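Local coordinates for protein D-alanyl transferase DltD (Enterococcus faecium TX0133A04, PDB 6PFX) that probably transfers D-alanine in the D-alanylation of lipoteichoic acid, a step of cell-wall biogenesis in Gram-positive bacteria, at residues A[134-148]-A[160-172]. Sequence-based numbering, arbitrary orientation.
Sequences KKVTPADRYLARRLL and TAILQTIKKGKLP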
# COMPACT_ATOMS: atom_id res chain seq x y z
N LYS A 134 10.01 -9.16 21.81
CA LYS A 134 10.22 -10.01 22.97
C LYS A 134 10.90 -11.32 22.60
O LYS A 134 11.51 -11.96 23.46
CB LYS A 134 8.89 -10.32 23.67
CG LYS A 134 8.13 -9.09 24.15
CD LYS A 134 8.88 -8.33 25.24
CE LYS A 134 8.88 -9.07 26.59
NZ LYS A 134 9.82 -8.44 27.57
N LYS A 135 10.80 -11.73 21.33
CA LYS A 135 11.54 -12.87 20.81
C LYS A 135 11.82 -12.57 19.35
O LYS A 135 11.18 -11.71 18.74
CB LYS A 135 10.74 -14.17 20.94
CG LYS A 135 9.52 -14.22 20.05
CD LYS A 135 8.72 -15.49 20.28
CE LYS A 135 7.55 -15.59 19.32
NZ LYS A 135 6.67 -14.38 19.36
N VAL A 136 12.76 -13.31 18.78
CA VAL A 136 13.15 -13.13 17.39
C VAL A 136 12.39 -14.15 16.56
O VAL A 136 12.58 -15.36 16.72
CB VAL A 136 14.67 -13.26 17.22
CG1 VAL A 136 15.07 -13.04 15.77
CG2 VAL A 136 15.38 -12.25 18.12
N THR A 137 11.52 -13.67 15.69
CA THR A 137 10.79 -14.51 14.76
C THR A 137 11.47 -14.47 13.41
O THR A 137 12.31 -13.61 13.13
CB THR A 137 9.35 -14.03 14.62
OG1 THR A 137 9.31 -12.74 13.98
CG2 THR A 137 8.66 -13.95 15.96
N PRO A 138 11.11 -15.39 12.51
CA PRO A 138 11.68 -15.30 11.15
C PRO A 138 11.40 -13.97 10.49
O PRO A 138 12.26 -13.47 9.74
CB PRO A 138 11.03 -16.49 10.43
CG PRO A 138 10.74 -17.48 11.56
CD PRO A 138 10.29 -16.60 12.70
N ALA A 139 10.25 -13.35 10.76
CA ALA A 139 9.98 -12.01 10.22
C ALA A 139 11.04 -11.02 10.68
O ALA A 139 11.55 -10.22 9.88
CB ALA A 139 8.59 -11.54 10.64
N ASP A 140 11.40 -11.06 11.97
CA ASP A 140 12.39 -10.13 12.49
C ASP A 140 13.75 -10.36 11.84
O ASP A 140 14.48 -9.40 11.56
CB ASP A 140 12.52 -10.29 14.01
CG ASP A 140 11.24 -9.98 14.76
OD1 ASP A 140 10.58 -8.96 14.45
OD2 ASP A 140 10.89 -10.75 15.70
N ARG A 141 14.11 -11.63 11.63
CA ARG A 141 15.39 -11.94 11.01
C ARG A 141 15.42 -11.46 9.58
O ARG A 141 16.44 -10.91 9.13
CB ARG A 141 15.66 -13.44 11.08
CG ARG A 141 15.75 -14.00 12.50
CD ARG A 141 16.15 -15.47 12.48
NE ARG A 141 17.56 -15.63 12.17
CZ ARG A 141 18.17 -16.80 12.02
NH1 ARG A 141 17.49 -17.93 12.14
NH2 ARG A 141 19.47 -16.83 11.75
N TYR A 142 14.31 -11.62 8.86
CA TYR A 142 14.25 -11.16 7.48
C TYR A 142 14.37 -9.65 7.41
O TYR A 142 15.14 -9.10 6.60
CB TYR A 142 12.96 -11.64 6.80
CG TYR A 142 12.82 -11.09 5.42
CD1 TYR A 142 13.53 -11.64 4.35
CD2 TYR A 142 12.03 -9.98 5.17
CE1 TYR A 142 13.43 -11.12 3.09
CE2 TYR A 142 11.93 -9.44 3.89
CZ TYR A 142 12.63 -10.02 2.86
OH TYR A 142 12.56 -9.52 1.58
N LEU A 143 13.60 -8.94 8.24
CA LEU A 143 13.68 -7.49 8.22
C LEU A 143 15.09 -7.00 8.55
O LEU A 143 15.58 -6.06 7.93
CB LEU A 143 12.67 -6.90 9.20
CG LEU A 143 12.70 -5.38 9.33
CD1 LEU A 143 12.40 -4.73 8.01
CD2 LEU A 143 11.68 -4.99 10.40
N ALA A 144 15.75 -7.62 9.54
CA ALA A 144 17.10 -7.20 9.87
C ALA A 144 18.03 -7.41 8.69
O ALA A 144 18.84 -6.54 8.35
CB ALA A 144 17.62 -7.96 11.09
N ARG A 145 17.89 -8.56 8.01
CA ARG A 145 18.68 -8.84 6.82
C ARG A 145 18.46 -7.78 5.75
O ARG A 145 19.41 -7.32 5.11
CB ARG A 145 18.31 -10.22 6.27
CG ARG A 145 18.95 -11.37 7.01
CD ARG A 145 19.06 -12.62 6.14
NE ARG A 145 17.79 -13.09 5.59
CZ ARG A 145 16.87 -13.77 6.27
NH1 ARG A 145 17.06 -14.04 7.56
NH2 ARG A 145 15.76 -14.17 5.67
N ARG A 146 17.21 -7.38 5.56
CA ARG A 146 16.92 -6.39 4.53
C ARG A 146 17.49 -5.04 4.91
O ARG A 146 18.13 -4.37 4.10
CB ARG A 146 15.42 -6.28 4.34
CG ARG A 146 14.80 -7.42 3.59
CD ARG A 146 15.18 -7.35 2.12
NE ARG A 146 14.33 -6.45 1.34
CZ ARG A 146 14.75 -5.69 0.34
NH1 ARG A 146 16.03 -5.68 -0.01
NH2 ARG A 146 13.89 -4.93 -0.31
N LEU A 147 17.24 -4.60 6.15
CA LEU A 147 17.68 -3.28 6.56
C LEU A 147 19.18 -3.14 6.44
O LEU A 147 19.67 -2.06 6.10
CB LEU A 147 17.25 -3.01 8.01
CG LEU A 147 15.75 -2.86 8.20
CD1 LEU A 147 15.36 -2.72 9.64
CD2 LEU A 147 15.20 -1.65 7.43
N LEU A 148 19.92 -4.22 6.69
CA LEU A 148 21.37 -4.19 6.63
C LEU A 148 21.92 -4.02 5.22
O LEU A 148 23.14 -3.90 5.08
CB LEU A 148 21.96 -5.46 7.24
CG LEU A 148 21.94 -5.52 8.76
CD1 LEU A 148 22.18 -6.93 9.24
CD2 LEU A 148 22.98 -4.57 9.32
N THR A 160 23.32 -0.92 13.54
CA THR A 160 23.82 -1.99 12.69
C THR A 160 24.23 -3.21 13.50
O THR A 160 23.95 -4.35 13.12
CB THR A 160 24.97 -1.46 11.84
OG1 THR A 160 24.48 -0.51 10.88
CG2 THR A 160 25.66 -2.59 11.12
N ALA A 161 24.93 -3.00 14.62
CA ALA A 161 25.35 -4.14 15.43
C ALA A 161 24.16 -4.86 16.02
O ALA A 161 24.15 -6.09 16.13
CB ALA A 161 26.31 -3.67 16.52
N ILE A 162 23.13 -4.11 16.41
CA ILE A 162 21.91 -4.73 16.91
C ILE A 162 21.25 -5.55 15.81
O ILE A 162 20.82 -6.68 16.04
CB ILE A 162 20.98 -3.66 17.51
CG1 ILE A 162 21.54 -3.18 18.86
CG2 ILE A 162 19.57 -4.20 17.64
CD1 ILE A 162 20.98 -1.85 19.30
N LEU A 163 21.19 -5.01 14.59
CA LEU A 163 20.57 -5.76 13.51
C LEU A 163 21.36 -7.02 13.19
O LEU A 163 20.77 -8.05 12.84
CB LEU A 163 20.44 -4.90 12.25
CG LEU A 163 19.50 -3.71 12.34
CD1 LEU A 163 19.54 -2.91 11.04
CD2 LEU A 163 18.07 -4.13 12.68
N GLN A 164 22.69 -6.97 13.27
CA GLN A 164 23.49 -8.18 13.07
C GLN A 164 23.15 -9.26 14.10
O GLN A 164 23.12 -10.45 13.78
CB GLN A 164 24.98 -7.84 13.11
CG GLN A 164 25.48 -7.00 11.93
CD GLN A 164 25.50 -7.76 10.61
OE1 GLN A 164 25.09 -8.92 10.54
NE2 GLN A 164 25.98 -7.11 9.56
N THR A 165 22.91 -8.86 15.35
CA THR A 165 22.50 -9.82 16.38
C THR A 165 21.18 -10.49 16.01
O THR A 165 21.05 -11.72 16.11
CB THR A 165 22.39 -9.07 17.71
OG1 THR A 165 23.67 -8.55 18.08
CG2 THR A 165 21.89 -9.98 18.81
N ILE A 166 20.19 -9.70 15.59
CA ILE A 166 18.89 -10.23 15.21
C ILE A 166 19.00 -11.12 13.98
O ILE A 166 18.35 -12.17 13.89
CB ILE A 166 17.89 -9.07 15.00
CG1 ILE A 166 17.68 -8.35 16.33
CG2 ILE A 166 16.62 -9.61 14.38
CD1 ILE A 166 16.96 -7.02 16.21
N LYS A 167 19.80 -10.70 13.00
CA LYS A 167 19.98 -11.51 11.80
C LYS A 167 20.46 -12.92 12.15
O LYS A 167 20.04 -13.90 11.52
CB LYS A 167 20.97 -10.82 10.87
CG LYS A 167 21.34 -11.63 9.64
CD LYS A 167 22.15 -10.79 8.68
CE LYS A 167 22.67 -11.62 7.52
NZ LYS A 167 23.26 -10.77 6.45
N LYS A 168 21.33 -13.03 13.15
CA LYS A 168 21.83 -14.32 13.61
C LYS A 168 20.82 -15.08 14.46
O LYS A 168 21.13 -16.17 14.93
CB LYS A 168 23.09 -14.13 14.45
CG LYS A 168 24.33 -13.73 13.68
CD LYS A 168 25.56 -13.71 14.60
CE LYS A 168 25.94 -15.11 15.10
NZ LYS A 168 27.21 -15.13 15.90
N GLY A 169 19.64 -14.51 14.70
CA GLY A 169 18.58 -15.18 15.43
C GLY A 169 18.57 -14.93 16.92
O GLY A 169 17.82 -15.61 17.63
N LYS A 170 19.33 -13.97 17.40
CA LYS A 170 19.49 -13.75 18.83
C LYS A 170 18.82 -12.45 19.24
O LYS A 170 18.83 -11.46 18.51
CB LYS A 170 20.97 -13.74 19.21
CG LYS A 170 21.62 -15.10 19.01
CD LYS A 170 23.06 -15.13 19.49
CE LYS A 170 23.65 -16.53 19.36
NZ LYS A 170 25.08 -16.59 19.79
N LEU A 171 18.22 -12.47 20.40
CA LEU A 171 17.55 -11.29 20.91
C LEU A 171 18.59 -10.32 21.46
O LEU A 171 19.43 -10.72 22.26
CB LEU A 171 16.57 -11.69 22.00
CG LEU A 171 15.57 -10.64 22.44
CD1 LEU A 171 14.58 -10.26 21.36
CD2 LEU A 171 14.86 -11.18 23.68
N PRO A 172 18.58 -9.05 21.03
CA PRO A 172 19.53 -8.09 21.58
C PRO A 172 19.36 -7.94 23.09
O PRO A 172 18.25 -7.96 23.62
CB PRO A 172 19.17 -6.78 20.86
CG PRO A 172 18.54 -7.24 19.57
CD PRO A 172 17.76 -8.47 19.95
O HOH W 1 21.90 -8.51 5.05
O HOH W 2 19.00 -14.68 8.97
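Arg141 grips the carbonyl O of Lys167 side-on: NE lies 3.1 Å and NH2 3.0 Å from Lys167 O, which sits within 3° of the guanidinium plane. A bend at chi3 (75°) brings the guanidinium edge to the carbonyl, while Gly169 CA lies against one face, 3.4 Å from Arg141 NE. Gly169 has positive phi and closes helix 157-167 in a Schellman motif, so the guanidinium binds a carbonyl of the last turn, where the helix dipole would probably favour a positive charge. At the centre of the crossing, Ala144 CB rests 3.6 Å from Leu163 O and 3.8 Å from Ile166 CG2. This small side chain is consistent with the close approach of the two segments' helix axes, 8.2 Å, their N-to-C directions 137° apart. Leu148 slides past Leu163 in the opposite direction and puts CD1 3.7 Å from Gln164 CD. The extended Lys167 chain crosses Arg145 at about a right angle, and one water joins Lys167 NZ to Arg145 O. Past Gly169, Val136 CG2 meets Leu171 CD1. Thr137 and Asp140 form a capping box that starts helix 138-147: Thr137 N bonds Asp140 OD2, and Asp140 N returns a weak bond to Thr137 OG1. Asp140 OD1 takes a hydrogen bond from Trp129 and a salt bridge from Arg87. These roughly antiparallel helices lie well away from the chain's centre, between helix 123-132, whose Trp129 touches Leu147 and Leu163, and helix 271-284, against Ala139 and Tyr142.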